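Local coordinates for protein fructosyl amine: oxygen oxidoreductase (Aspergillus fumigatus, PDB 3DJE) that oxidatively deglycates fructosyl amino acids as a fructosamine oxidase (Amadoriase II), using FAD held by a covalent bond and oxygen as electron acceptor, at residues Ala341-Leu346 with Gly361-Gly366; Ala217-Gly222 with Ile334-Asp339; Gln230-Ala235 with Arg403-Thr408. All coordinates share one frame; numbering follows the deposited sequence.

Interaction 1 (Ala341-Leu346 with Gly361-Gly366); sequences ANREFL and GASGRG. With FAD (flavin-adenine dinucleotide), chain C; FSA (1-S-(carboxymethyl)-1-thio-beta-D-fructopyranose), chain D.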
loop_
_atom_site.group_PDB
_atom_site.type_symbol
_atom_site.label_atom_id
_atom_site.label_comp_id
_atom_site.label_asym_id
_atom_site.label_seq_id
_atom_site.Cartn_x
_atom_site.Cartn_y
_atom_site.Cartn_z
ATOM N N ALA A 341 -10.492 6.488 -9.228
ATOM C CA ALA A 341 -11.702 5.886 -9.808
ATOM C C ALA A 341 -11.443 4.625 -10.632
ATOM O O ALA A 341 -12.354 3.820 -10.836
ATOM C CB ALA A 341 -12.477 6.925 -10.648
ATOM N N ASN A 342 -10.206 4.467 -11.097
ATOM C CA ASN A 342 -9.798 3.294 -11.886
ATOM C C ASN A 342 -8.543 2.607 -11.326
ATOM O O ASN A 342 -7.925 1.774 -11.994
ATOM C CB ASN A 342 -9.577 3.700 -13.346
ATOM C CG ASN A 342 -8.424 4.665 -13.516
ATOM O OD1 ASN A 342 -7.850 5.159 -12.533
ATOM N ND2 ASN A 342 -8.080 4.956 -14.768
ATOM N N ARG A 343 -8.171 2.998 -10.105
ATOM C CA ARG A 343 -6.997 2.462 -9.396
ATOM C C ARG A 343 -5.667 2.653 -10.139
ATOM O O ARG A 343 -4.702 1.918 -9.924
ATOM C CB ARG A 343 -7.224 1.020 -8.940
ATOM C CG ARG A 343 -8.274 0.933 -7.852
ATOM C CD ARG A 343 -8.427 -0.499 -7.385
ATOM N NE ARG A 343 -7.233 -0.957 -6.679
ATOM C CZ ARG A 343 -7.012 -2.218 -6.329
ATOM N NH1 ARG A 343 -7.915 -3.156 -6.622
ATOM N NH2 ARG A 343 -5.901 -2.532 -5.683
ATOM N N GLU A 344 -5.623 3.678 -10.975
ATOM C CA GLU A 344 -4.354 4.163 -11.522
ATOM C C GLU A 344 -3.801 5.298 -10.664
ATOM O O GLU A 344 -4.556 6.021 -10.012
ATOM C CB GLU A 344 -4.511 4.638 -12.967
ATOM C CG GLU A 344 -5.076 3.610 -13.944
ATOM C CD GLU A 344 -4.227 2.331 -14.121
ATOM O OE1 GLU A 344 -3.060 2.248 -13.657
ATOM O OE2 GLU A 344 -4.752 1.383 -14.749
ATOM N N PHE A 345 -2.481 5.461 -10.674
ATOM C CA PHE A 345 -1.836 6.399 -9.756
ATOM C C PHE A 345 -2.103 7.851 -10.144
ATOM O O PHE A 345 -2.491 8.142 -11.292
ATOM C CB PHE A 345 -0.323 6.150 -9.698
ATOM C CG PHE A 345 0.045 4.729 -9.380
ATOM C CD1 PHE A 345 -0.737 3.963 -8.499
ATOM C CD2 PHE A 345 1.194 4.170 -9.925
ATOM C CE1 PHE A 345 -0.404 2.632 -8.182
ATOM C CE2 PHE A 345 1.551 2.841 -9.620
ATOM C CZ PHE A 345 0.756 2.073 -8.744
ATOM N N LEU A 346 -1.910 8.759 -9.184
ATOM C CA LEU A 346 -2.087 10.188 -9.412
ATOM C C LEU A 346 -0.757 10.873 -9.083
ATOM O O LEU A 346 -0.455 11.181 -7.921
ATOM C CB LEU A 346 -3.236 10.748 -8.553
ATOM C CG LEU A 346 -3.507 12.249 -8.657
ATOM C CD1 LEU A 346 -3.516 12.771 -10.110
ATOM C CD2 LEU A 346 -4.824 12.526 -7.946
ATOM N N GLY A 361 -2.727 8.595 -4.661
ATOM C CA GLY A 361 -3.637 7.637 -5.280
ATOM C C GLY A 361 -3.001 6.276 -5.535
ATOM O O GLY A 361 -3.232 5.659 -6.567
ATOM N N ALA A 362 -2.215 5.795 -4.572
ATOM C CA ALA A 362 -1.569 4.480 -4.696
ATOM C C ALA A 362 -2.573 3.324 -4.776
ATOM O O ALA A 362 -2.205 2.197 -5.141
ATOM C CB ALA A 362 -0.590 4.258 -3.554
ATOM N N SER A 363 -3.834 3.598 -4.437
ATOM C CA SER A 363 -4.941 2.681 -4.772
ATOM C C SER A 363 -4.765 1.258 -4.200
ATOM O O SER A 363 -5.158 0.248 -4.820
ATOM C CB SER A 363 -5.172 2.675 -6.292
ATOM O OG SER A 363 -5.537 3.975 -6.753
ATOM N N GLY A 364 -4.210 1.193 -2.991
ATOM C CA GLY A 364 -4.057 -0.080 -2.286
ATOM C C GLY A 364 -3.143 -1.056 -2.980
ATOM O O GLY A 364 -3.265 -2.270 -2.780
ATOM N N ARG A 365 -2.200 -0.547 -3.777
ATOM C CA ARG A 365 -1.260 -1.442 -4.451
ATOM C C ARG A 365 0.098 -0.776 -4.645
ATOM O O ARG A 365 0.862 -1.180 -5.504
ATOM C CB ARG A 365 -1.847 -1.911 -5.785
ATOM C CG ARG A 365 -1.998 -0.814 -6.829
ATOM C CD ARG A 365 -2.827 -1.311 -8.000
ATOM N NE ARG A 365 -2.942 -0.319 -9.067
ATOM C CZ ARG A 365 -2.081 -0.189 -10.076
ATOM N NH1 ARG A 365 -1.019 -0.994 -10.162
ATOM N NH2 ARG A 365 -2.277 0.745 -11.006
ATOM N N GLY A 366 0.408 0.225 -3.820
ATOM C CA GLY A 366 1.589 1.035 -4.069
ATOM C C GLY A 366 2.870 0.646 -3.349
ATOM O O GLY A 366 3.913 1.255 -3.616
HETATM P PA FAD C . 1.548 5.955 3.354
HETATM O O1A FAD C . 2.714 5.067 3.278
HETATM O O2A FAD C . 0.380 5.532 4.186
HETATM O O5B FAD C . 2.136 7.342 3.836
HETATM C C5B FAD C . 1.313 8.466 4.158
HETATM C C4B FAD C . 2.117 9.338 5.131
HETATM O O4B FAD C . 1.338 10.545 5.227
HETATM C C3B FAD C . 2.091 8.665 6.523
HETATM O O3B FAD C . 3.421 8.384 6.989
HETATM C C2B FAD C . 1.396 9.737 7.379
HETATM O O2B FAD C . 1.976 9.845 8.717
HETATM C C1B FAD C . 1.584 11.016 6.516
HETATM N N9A FAD C . 0.653 12.064 7.036
HETATM C C8A FAD C . -0.621 11.924 7.458
HETATM N N7A FAD C . -1.068 13.118 7.902
HETATM C C5A FAD C . -0.072 14.004 7.760
HETATM C C6A FAD C . 0.065 15.365 8.054
HETATM N N6A FAD C . -0.962 16.046 8.617
HETATM N N1A FAD C . 1.235 15.974 7.779
HETATM C C2A FAD C . 2.258 15.306 7.233
HETATM N N3A FAD C . 2.163 14.004 6.943
HETATM C C4A FAD C . 1.010 13.342 7.200
HETATM N N1 FAD C . 0.886 -2.731 -1.610
HETATM C C2 FAD C . 1.710 -3.630 -2.283
HETATM O O2 FAD C . 2.424 -3.272 -3.223
HETATM N N3 FAD C . 1.717 -4.967 -1.884
HETATM C C4 FAD C . 0.917 -5.427 -0.844
HETATM O O4 FAD C . 0.952 -6.619 -0.515
HETATM C C4X FAD C . 0.078 -4.514 -0.187
HETATM N N5 FAD C . -0.749 -4.943 0.850
HETATM C C5X FAD C . -1.440 -4.001 1.607
HETATM C C6 FAD C . -2.090 -4.424 2.763
HETATM C C7 FAD C . -2.751 -3.505 3.568
HETATM C C7M FAD C . -3.470 -4.033 4.817
HETATM C C8 FAD C . -2.744 -2.151 3.237
HETATM C C8M FAD C . -3.415 -1.122 4.178
HETATM C C9 FAD C . -2.073 -1.728 2.081
HETATM C C9A FAD C . -1.406 -2.651 1.265
HETATM N N10 FAD C . -0.734 -2.259 0.090
HETATM C C10 FAD C . 0.075 -3.177 -0.578
HETATM C "C1'" FAD C . -0.865 -0.889 -0.424
HETATM C "C2'" FAD C . 0.316 -0.040 0.050
HETATM O "O2'" FAD C . 0.600 -0.327 1.437
HETATM C "C3'" FAD C . -0.025 1.437 -0.131
HETATM O "O3'" FAD C . -0.570 1.638 -1.452
HETATM C "C4'" FAD C . 1.209 2.336 0.003
HETATM O "O4'" FAD C . 2.002 1.983 1.136
HETATM C "C5'" FAD C . 0.746 3.790 0.148
HETATM O "O5'" FAD C . 1.891 4.656 0.218
HETATM P P FAD C . 1.695 6.230 0.452
HETATM O O1P FAD C . 0.739 6.757 -0.568
HETATM O O2P FAD C . 3.057 6.790 0.564
HETATM O O3P FAD C . 0.992 6.347 1.893
HETATM O OAB FSA D . -0.485 -5.421 -4.754
HETATM C CAL FSA D . -0.511 -6.596 -4.328
HETATM O OAA FSA D . 0.054 -7.540 -4.937
HETATM C CAH FSA D . -1.254 -6.944 -3.053
HETATM S SAK FSA D . -2.145 -5.570 -2.395
HETATM C C1 FSA D . -2.869 -6.467 -1.049
HETATM C C2 FSA D . -4.128 -5.758 -0.530
HETATM O O2 FSA D . -4.423 -6.210 0.802
HETATM C C3 FSA D . -5.334 -6.038 -1.433
HETATM O O3 FSA D . -5.678 -7.430 -1.380
HETATM C C4 FSA D . -6.534 -5.152 -1.083
HETATM O O4 FSA D . -7.560 -5.318 -2.076
HETATM C C5 FSA D . -6.150 -3.669 -1.027
HETATM O O5 FSA D . -5.865 -3.162 -2.333
HETATM C C6 FSA D . -4.950 -3.492 -0.108
HETATM O O6 FSA D . -3.874 -4.335 -0.554
#

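Interaction 2 (Ala217-Gly222 with Ile334-Asp339); sequences AGASAG and ICWCAD. With FAD (flavin-adenine dinucleotide), chain C.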
loop_
_atom_site.group_PDB
_atom_site.type_symbol
_atom_site.label_atom_id
_atom_site.label_comp_id
_atom_site.label_asym_id
_atom_site.label_seq_id
_atom_site.Cartn_x
_atom_site.Cartn_y
_atom_site.Cartn_z
ATOM N N ALA A 217 0.847 12.370 1.292
ATOM C CA ALA A 217 0.219 12.052 2.566
ATOM C C ALA A 217 -0.749 10.851 2.532
ATOM O O ALA A 217 -1.537 10.652 3.470
ATOM C CB ALA A 217 -0.473 13.316 3.116
ATOM N N GLY A 218 -0.694 10.065 1.455
ATOM C CA GLY A 218 -1.452 8.826 1.386
ATOM C C GLY A 218 -2.932 9.064 1.562
ATOM O O GLY A 218 -3.505 9.958 0.913
ATOM N N ALA A 219 -3.551 8.271 2.434
ATOM C CA ALA A 219 -5.005 8.358 2.652
ATOM C C ALA A 219 -5.453 9.720 3.182
ATOM O O ALA A 219 -6.637 10.043 3.098
ATOM C CB ALA A 219 -5.480 7.253 3.598
ATOM N N SER A 220 -4.511 10.499 3.726
ATOM C CA SER A 220 -4.823 11.814 4.316
ATOM C C SER A 220 -4.651 12.968 3.328
ATOM O O SER A 220 -4.900 14.131 3.679
ATOM C CB SER A 220 -3.946 12.072 5.553
ATOM O OG SER A 220 -4.095 11.035 6.499
ATOM N N ALA A 221 -4.225 12.665 2.106
ATOM C CA ALA A 221 -3.894 13.720 1.140
ATOM C C ALA A 221 -5.069 14.674 0.879
ATOM O O ALA A 221 -4.867 15.887 0.749
ATOM C CB ALA A 221 -3.373 13.131 -0.175
ATOM N N GLY A 222 -6.287 14.129 0.844
ATOM C CA GLY A 222 -7.486 14.941 0.572
ATOM C C GLY A 222 -7.803 15.999 1.619
ATOM O O GLY A 222 -8.637 16.891 1.388
ATOM N N ILE A 334 -6.075 -1.543 11.527
ATOM C CA ILE A 334 -6.548 -1.087 10.219
ATOM C C ILE A 334 -5.420 -0.315 9.501
ATOM O O ILE A 334 -4.519 0.263 10.140
ATOM C CB ILE A 334 -7.849 -0.274 10.323
ATOM C CG1 ILE A 334 -7.618 1.056 11.051
ATOM C CG2 ILE A 334 -8.942 -1.132 11.050
ATOM C CD1 ILE A 334 -8.862 1.972 11.082
ATOM N N CYS A 335 -5.483 -0.329 8.176
ATOM C CA CYS A 335 -4.417 0.165 7.331
ATOM C C CYS A 335 -5.074 0.894 6.160
ATOM O O CYS A 335 -5.937 0.319 5.481
ATOM C CB CYS A 335 -3.642 -1.065 6.842
ATOM S SG CYS A 335 -2.448 -0.803 5.530
ATOM N N TRP A 336 -4.685 2.156 5.938
ATOM C CA TRP A 336 -5.385 3.031 4.995
ATOM C C TRP A 336 -4.599 3.330 3.740
ATOM O O TRP A 336 -3.383 3.535 3.799
ATOM C CB TRP A 336 -5.664 4.383 5.639
ATOM C CG TRP A 336 -6.729 4.373 6.697
ATOM C CD1 TRP A 336 -6.558 4.129 8.021
ATOM C CD2 TRP A 336 -8.119 4.648 6.505
ATOM N NE1 TRP A 336 -7.767 4.229 8.682
ATOM C CE2 TRP A 336 -8.741 4.542 7.771
ATOM C CE3 TRP A 336 -8.905 4.966 5.377
ATOM C CZ2 TRP A 336 -10.119 4.753 7.954
ATOM C CZ3 TRP A 336 -10.281 5.169 5.559
ATOM C CH2 TRP A 336 -10.870 5.052 6.845
ATOM N N CYS A 337 -5.310 3.393 2.616
ATOM C CA CYS A 337 -4.743 3.944 1.381
ATOM C C CYS A 337 -5.834 4.788 0.732
ATOM O O CYS A 337 -6.822 5.161 1.394
ATOM C CB CYS A 337 -4.215 2.831 0.468
ATOM S SG CYS A 337 -3.096 3.384 -0.882
ATOM N N ALA A 338 -5.669 5.105 -0.544
ATOM C CA ALA A 338 -6.690 5.887 -1.247
ATOM C C ALA A 338 -6.785 5.503 -2.698
ATOM O O ALA A 338 -5.780 5.514 -3.417
ATOM C CB ALA A 338 -6.443 7.382 -1.095
ATOM N N ASP A 339 -8.002 5.168 -3.123
ATOM C CA ASP A 339 -8.250 4.646 -4.466
ATOM C C ASP A 339 -8.691 5.759 -5.402
ATOM O O ASP A 339 -9.590 6.560 -5.070
ATOM C CB ASP A 339 -9.387 3.623 -4.456
ATOM C CG ASP A 339 -9.008 2.299 -3.830
ATOM O OD1 ASP A 339 -7.900 1.788 -4.098
ATOM O OD2 ASP A 339 -9.869 1.760 -3.119
HETATM P PA FAD C . 1.548 5.955 3.354
HETATM O O1A FAD C . 2.714 5.067 3.278
HETATM O O2A FAD C . 0.380 5.532 4.186
HETATM O O5B FAD C . 2.136 7.342 3.836
HETATM C C5B FAD C . 1.313 8.466 4.158
HETATM C C4B FAD C . 2.117 9.338 5.131
HETATM O O4B FAD C . 1.338 10.545 5.227
HETATM C C3B FAD C . 2.091 8.665 6.523
HETATM O O3B FAD C . 3.421 8.384 6.989
HETATM C C2B FAD C . 1.396 9.737 7.379
HETATM O O2B FAD C . 1.976 9.845 8.717
HETATM C C1B FAD C . 1.584 11.016 6.516
HETATM N N9A FAD C . 0.653 12.064 7.036
HETATM C C8A FAD C . -0.621 11.924 7.458
HETATM N N7A FAD C . -1.068 13.118 7.902
HETATM C C5A FAD C . -0.072 14.004 7.760
HETATM C C6A FAD C . 0.065 15.365 8.054
HETATM N N6A FAD C . -0.962 16.046 8.617
HETATM N N1A FAD C . 1.235 15.974 7.779
HETATM C C2A FAD C . 2.258 15.306 7.233
HETATM N N3A FAD C . 2.163 14.004 6.943
HETATM C C4A FAD C . 1.010 13.342 7.200
HETATM N N1 FAD C . 0.886 -2.731 -1.610
HETATM C C2 FAD C . 1.710 -3.630 -2.283
HETATM O O2 FAD C . 2.424 -3.272 -3.223
HETATM N N3 FAD C . 1.717 -4.967 -1.884
HETATM C C4 FAD C . 0.917 -5.427 -0.844
HETATM O O4 FAD C . 0.952 -6.619 -0.515
HETATM C C4X FAD C . 0.078 -4.514 -0.187
HETATM N N5 FAD C . -0.749 -4.943 0.850
HETATM C C5X FAD C . -1.440 -4.001 1.607
HETATM C C6 FAD C . -2.090 -4.424 2.763
HETATM C C7 FAD C . -2.751 -3.505 3.568
HETATM C C7M FAD C . -3.470 -4.033 4.817
HETATM C C8 FAD C . -2.744 -2.151 3.237
HETATM C C8M FAD C . -3.415 -1.122 4.178
HETATM C C9 FAD C . -2.073 -1.728 2.081
HETATM C C9A FAD C . -1.406 -2.651 1.265
HETATM N N10 FAD C . -0.734 -2.259 0.090
HETATM C C10 FAD C . 0.075 -3.177 -0.578
HETATM C "C1'" FAD C . -0.865 -0.889 -0.424
HETATM C "C2'" FAD C . 0.316 -0.040 0.050
HETATM O "O2'" FAD C . 0.600 -0.327 1.437
HETATM C "C3'" FAD C . -0.025 1.437 -0.131
HETATM O "O3'" FAD C . -0.570 1.638 -1.452
HETATM C "C4'" FAD C . 1.209 2.336 0.003
HETATM O "O4'" FAD C . 2.002 1.983 1.136
HETATM C "C5'" FAD C . 0.746 3.790 0.148
HETATM O "O5'" FAD C . 1.891 4.656 0.218
HETATM P P FAD C . 1.695 6.230 0.452
HETATM O O1P FAD C . 0.739 6.757 -0.568
HETATM O O2P FAD C . 3.057 6.790 0.564
HETATM O O3P FAD C . 0.992 6.347 1.893
HETATM O O HOH W 1 -2.178 6.081 3.821
#

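Interaction 3 (Gln230-Ala235 with Arg403-Thr408); sequences QLRPTA and RNWRDT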
loop_
_atom_site.group_PDB
_atom_site.type_symbol
_atom_site.label_atom_id
_atom_site.label_comp_id
_atom_site.label_asym_id
_atom_site.label_seq_id
_atom_site.Cartn_x
_atom_site.Cartn_y
_atom_site.Cartn_z
ATOM N N GLN A 230 -11.195 12.764 -6.816
ATOM C CA GLN A 230 -10.258 11.762 -7.364
ATOM C C GLN A 230 -9.793 10.708 -6.360
ATOM O O GLN A 230 -9.373 9.621 -6.772
ATOM C CB GLN A 230 -9.039 12.422 -7.995
ATOM C CG GLN A 230 -9.299 13.093 -9.329
ATOM C CD GLN A 230 -8.083 13.843 -9.802
ATOM O OE1 GLN A 230 -7.239 13.292 -10.510
ATOM N NE2 GLN A 230 -7.968 15.104 -9.391
ATOM N N LEU A 231 -9.857 11.010 -5.061
ATOM C CA LEU A 231 -9.351 10.052 -4.057
ATOM C C LEU A 231 -10.440 9.535 -3.123
ATOM O O LEU A 231 -11.212 10.327 -2.592
ATOM C CB LEU A 231 -8.210 10.667 -3.231
ATOM C CG LEU A 231 -6.952 11.178 -3.955
ATOM C CD1 LEU A 231 -6.005 11.830 -2.943
ATOM C CD2 LEU A 231 -6.257 10.034 -4.677
ATOM N N ARG A 232 -10.484 8.222 -2.904
ATOM C CA ARG A 232 -11.358 7.637 -1.888
ATOM C C ARG A 232 -10.490 6.968 -0.823
ATOM O O ARG A 232 -10.019 5.836 -1.029
ATOM C CB ARG A 232 -12.317 6.593 -2.490
ATOM C CG ARG A 232 -13.302 6.032 -1.450
ATOM C CD ARG A 232 -14.093 4.829 -1.998
ATOM N NE ARG A 232 -13.232 3.663 -2.212
ATOM C CZ ARG A 232 -13.617 2.546 -2.828
ATOM N NH1 ARG A 232 -14.855 2.450 -3.320
ATOM N NH2 ARG A 232 -12.762 1.530 -2.984
ATOM N N PRO A 233 -10.267 7.650 0.316
ATOM C CA PRO A 233 -9.585 6.983 1.427
ATOM C C PRO A 233 -10.340 5.724 1.841
ATOM O O PRO A 233 -11.553 5.779 2.091
ATOM C CB PRO A 233 -9.592 8.040 2.533
ATOM C CG PRO A 233 -9.630 9.328 1.805
ATOM C CD PRO A 233 -10.568 9.055 0.640
ATOM N N THR A 234 -9.624 4.597 1.890
ATOM C CA THR A 234 -10.232 3.286 2.143
ATOM C C THR A 234 -9.263 2.447 2.971
ATOM O O THR A 234 -8.035 2.590 2.847
ATOM C CB THR A 234 -10.584 2.576 0.817
ATOM O OG1 THR A 234 -11.224 3.509 -0.060
ATOM C CG2 THR A 234 -11.539 1.407 1.067
ATOM N N ALA A 235 -9.815 1.590 3.821
ATOM C CA ALA A 235 -8.998 0.853 4.767
ATOM C C ALA A 235 -9.179 -0.654 4.672
ATOM O O ALA A 235 -10.283 -1.148 4.389
ATOM C CB ALA A 235 -9.290 1.322 6.173
ATOM N N ARG A 403 -18.909 10.210 -9.416
ATOM C CA ARG A 403 -18.220 9.102 -8.762
ATOM C C ARG A 403 -19.090 8.229 -7.865
ATOM O O ARG A 403 -19.800 8.717 -6.979
ATOM C CB ARG A 403 -16.977 9.566 -8.009
ATOM C CG ARG A 403 -16.218 8.393 -7.442
ATOM C CD ARG A 403 -14.754 8.659 -7.253
ATOM N NE ARG A 403 -14.100 7.421 -6.838
ATOM C CZ ARG A 403 -12.848 7.349 -6.410
ATOM N NH1 ARG A 403 -12.107 8.450 -6.353
ATOM N NH2 ARG A 403 -12.339 6.171 -6.056
ATOM N N ASN A 404 -19.000 6.923 -8.098
ATOM C CA ASN A 404 -19.622 5.938 -7.232
ATOM C C ASN A 404 -18.654 5.524 -6.132
ATOM O O ASN A 404 -17.738 4.721 -6.375
ATOM C CB ASN A 404 -20.051 4.719 -8.048
ATOM C CG ASN A 404 -20.627 3.607 -7.189
ATOM O OD1 ASN A 404 -20.940 3.799 -6.008
ATOM N ND2 ASN A 404 -20.766 2.429 -7.783
ATOM N N TRP A 405 -18.865 6.065 -4.933
ATOM C CA TRP A 405 -18.011 5.782 -3.779
ATOM C C TRP A 405 -18.095 4.331 -3.319
ATOM O O TRP A 405 -17.212 3.856 -2.602
ATOM C CB TRP A 405 -18.336 6.705 -2.592
ATOM C CG TRP A 405 -18.125 8.170 -2.845
ATOM C CD1 TRP A 405 -19.084 9.142 -2.841
ATOM C CD2 TRP A 405 -16.882 8.837 -3.134
ATOM N NE1 TRP A 405 -18.520 10.369 -3.104
ATOM C CE2 TRP A 405 -17.173 10.211 -3.293
ATOM C CE3 TRP A 405 -15.553 8.407 -3.273
ATOM C CZ2 TRP A 405 -16.184 11.164 -3.580
ATOM C CZ3 TRP A 405 -14.570 9.350 -3.564
ATOM C CH2 TRP A 405 -14.891 10.715 -3.715
ATOM N N ARG A 406 -19.164 3.636 -3.709
ATOM C CA ARG A 406 -19.377 2.254 -3.301
ATOM C C ARG A 406 -18.887 1.242 -4.355
ATOM O O ARG A 406 -19.110 0.040 -4.211
ATOM C CB ARG A 406 -20.857 2.017 -2.919
ATOM C CG ARG A 406 -21.352 2.825 -1.687
ATOM C CD ARG A 406 -20.676 2.367 -0.388
ATOM N NE ARG A 406 -20.659 3.401 0.646
ATOM C CZ ARG A 406 -19.784 3.442 1.652
ATOM N NH1 ARG A 406 -18.853 2.506 1.768
ATOM N NH2 ARG A 406 -19.843 4.421 2.550
ATOM N N ASP A 407 -18.206 1.735 -5.394
ATOM C CA ASP A 407 -17.580 0.891 -6.427
ATOM C C ASP A 407 -16.562 -0.050 -5.779
ATOM O O ASP A 407 -15.626 0.399 -5.099
ATOM C CB ASP A 407 -16.891 1.764 -7.491
ATOM C CG ASP A 407 -16.504 0.998 -8.766
ATOM O OD1 ASP A 407 -16.377 -0.249 -8.762
ATOM O OD2 ASP A 407 -16.295 1.673 -9.803
ATOM N N THR A 408 -16.732 -1.350 -6.005
ATOM C CA THR A 408 -15.823 -2.339 -5.416
ATOM C C THR A 408 -14.448 -2.369 -6.101
ATOM O O THR A 408 -13.507 -2.988 -5.590
ATOM C CB THR A 408 -16.443 -3.753 -5.416
ATOM O OG1 THR A 408 -16.881 -4.079 -6.742
ATOM C CG2 THR A 408 -17.621 -3.822 -4.448
HETATM O O HOH W 2 -12.813 -1.355 -3.506
#

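Interaction 1 (Ala341-Leu346 with Gly361-Gly366)
The carbonyl oxygen Arg343 O is gripped by two nitrogens of one guanidinium: Arg365 NH2 at 2.9 Å and Arg365 NE at 3.0 Å, with the oxygen lying in the guanidinium plane. A second clamp runs the other way, since Arg343 NE and NH2 both donate to Ser363 O, each at 3.0 Å, although this oxygen is tilted 17° from the Arg343 plane. Arg365 leaves its backbone with CG between the N and the carbonyl carbon (chi1 67°) and then extends straight to NE, which carries its head to the far loop. There Arg365 NH2 also forms a 3.1 Å salt bridge with Glu344 OE1, carboxylate and guanidinium planes nearly perpendicular, and Asn70 bonds to both partners. Phe345 covers one face of the Arg365 guanidinium, CE1 3.8 Å above its centre, ring and guanidinium planes 23° apart. Each arginine thus ties down the other's loop beside the bound thio-sugar FSA, whose O5 donates to Gly364 O at 2.8 Å, while Gly366 N donates to FAD O3' at 2.9 Å. The type I' turn Ala362-Arg365 follows strand 356-360 and packs on strand 331-339; the partner loop leads into edge strand 346-347, with helix 64-83 against Asn342 and Phe345.

Interaction 2 (Ala217-Gly222 with Ile334-Asp339)
The loop 217-222, with 3-10 geometry at Ala219-Ser220, meets strand 331-339 with Ala219 and Cys337 as the closest pair, their CA atoms 4.6 Å apart. It follows strand 212-215 of the Rossmann-type FAD-binding sheet, whereas strand 331-339 belongs to the second, mixed sheet, so the contact is a seam between the two sheets of this MSOX/MTOX-family flavoenzyme. No direct hydrogen bond crosses it. Ala219 supplies most of the touching: its CB points at the strand and sits 3.5 Å from Trp336 CB and 3.3 Å from Cys337 O, while Ala338 CB approaches Ala219 CA from the next position. Beyond CB the Trp336 indole turns away from the loop, and its NE1 is bonded to Phe300 O.

One water bridges the two segments instead. It accepts from Ala219 N and donates to both Trp336 O and the pyrophosphate oxygen FAD O2A, the last at 2.6 Å, thereby joining loop, strand and cofactor. Gly218, with positive phi, passes its CA 3.5 Å from FAD O3P. Farther along the cofactor Ser220 lies beside the adenine, its OG 3.7 Å from FAD C8A. The strand holds the other end. Cys337 SG, placed anti to its backbone N (chi1 -164°), lies 3.1 Å from FAD O3' of the ribityl chain. Two residues earlier, Cys335 is joined to the flavin itself through a thioether, SG to the 8-methyl carbon FAD C8M, 1.7 Å long.

Interaction 3 (Gln230-Ala235 with Arg403-Thr408)
A single terminal nitrogen, Arg232 NH1, joins two carbonyls of the same turn, donating to Trp405 O and to Asp407 O, each at 2.8 Å. The bonds differ in direction. The one to Asp407 O is the straighter (162° at the hydrogen) and leaves close to the guanidinium plane; in the other, NH1 stands well above the carbonyl plane of Trp405. Both acceptors belong to the type I turn Asn404-Asp407, which is further shaped by an Asx turn, Asn404 OD1 accepting from Arg406 N.

Arg232 reaches the turn because CG is anti to the backbone N (chi1 -176°) and the chain bends only at chi3. Its head is held from several sides. Thr234 OG1, which donates to Arg232 O, accepts from Arg232 NE at 2.9 Å; a water links NH2 to Thr408 O, weakly on the latter side; and NH2 also makes a salt bridge with Asp339, which would be expected to offset the positive charge.

The aliphatic part of Arg232 runs past the indole of Trp405 in the opposite sense, CB at the ring edge 3.7 Å from Trp405 CZ3 and CG 3.7 Å from CE3. Trp405 CZ3 also lies over the rim of one face of the Arg403 guanidinium, and Arg403 NH2 comes 3.6 Å from Arg232 CB. The extended side chain of Arg403 ends near the start of strand 232-242, where NH1 bonds to Asn229 O and NH2 to Asp339 O.

The loop after helix 397-400 is thereby fastened to the start of strand 232-242, whose neighbours in the mixed sheet are strands 274-289 and 331-339; Met287 of the former packs against Trp405 and Arg406.

How the interactions relate
Interactions 1 and 2 are wholly buried and both touch FAD, whereas interaction 3 lies farther from the centre of the chain and is partly exposed. Strand 331-339 connects them: Ala338 O accepts from Ser363 N of interaction 1, and Cys337 N pairs with Thr234 O of interaction 3, its neighbour in the mixed sheet. Interactions 1 and 3 also meet directly, Gly361 CA packing on Leu231 CD2. Chemistry follows place. Interaction 2 relies on small apolar atoms, one water and the cofactor itself, while interactions 1 and 3 use arginines to clasp carbonyls of loops and turns, beside the sugar ligand in one and toward the surface in the other.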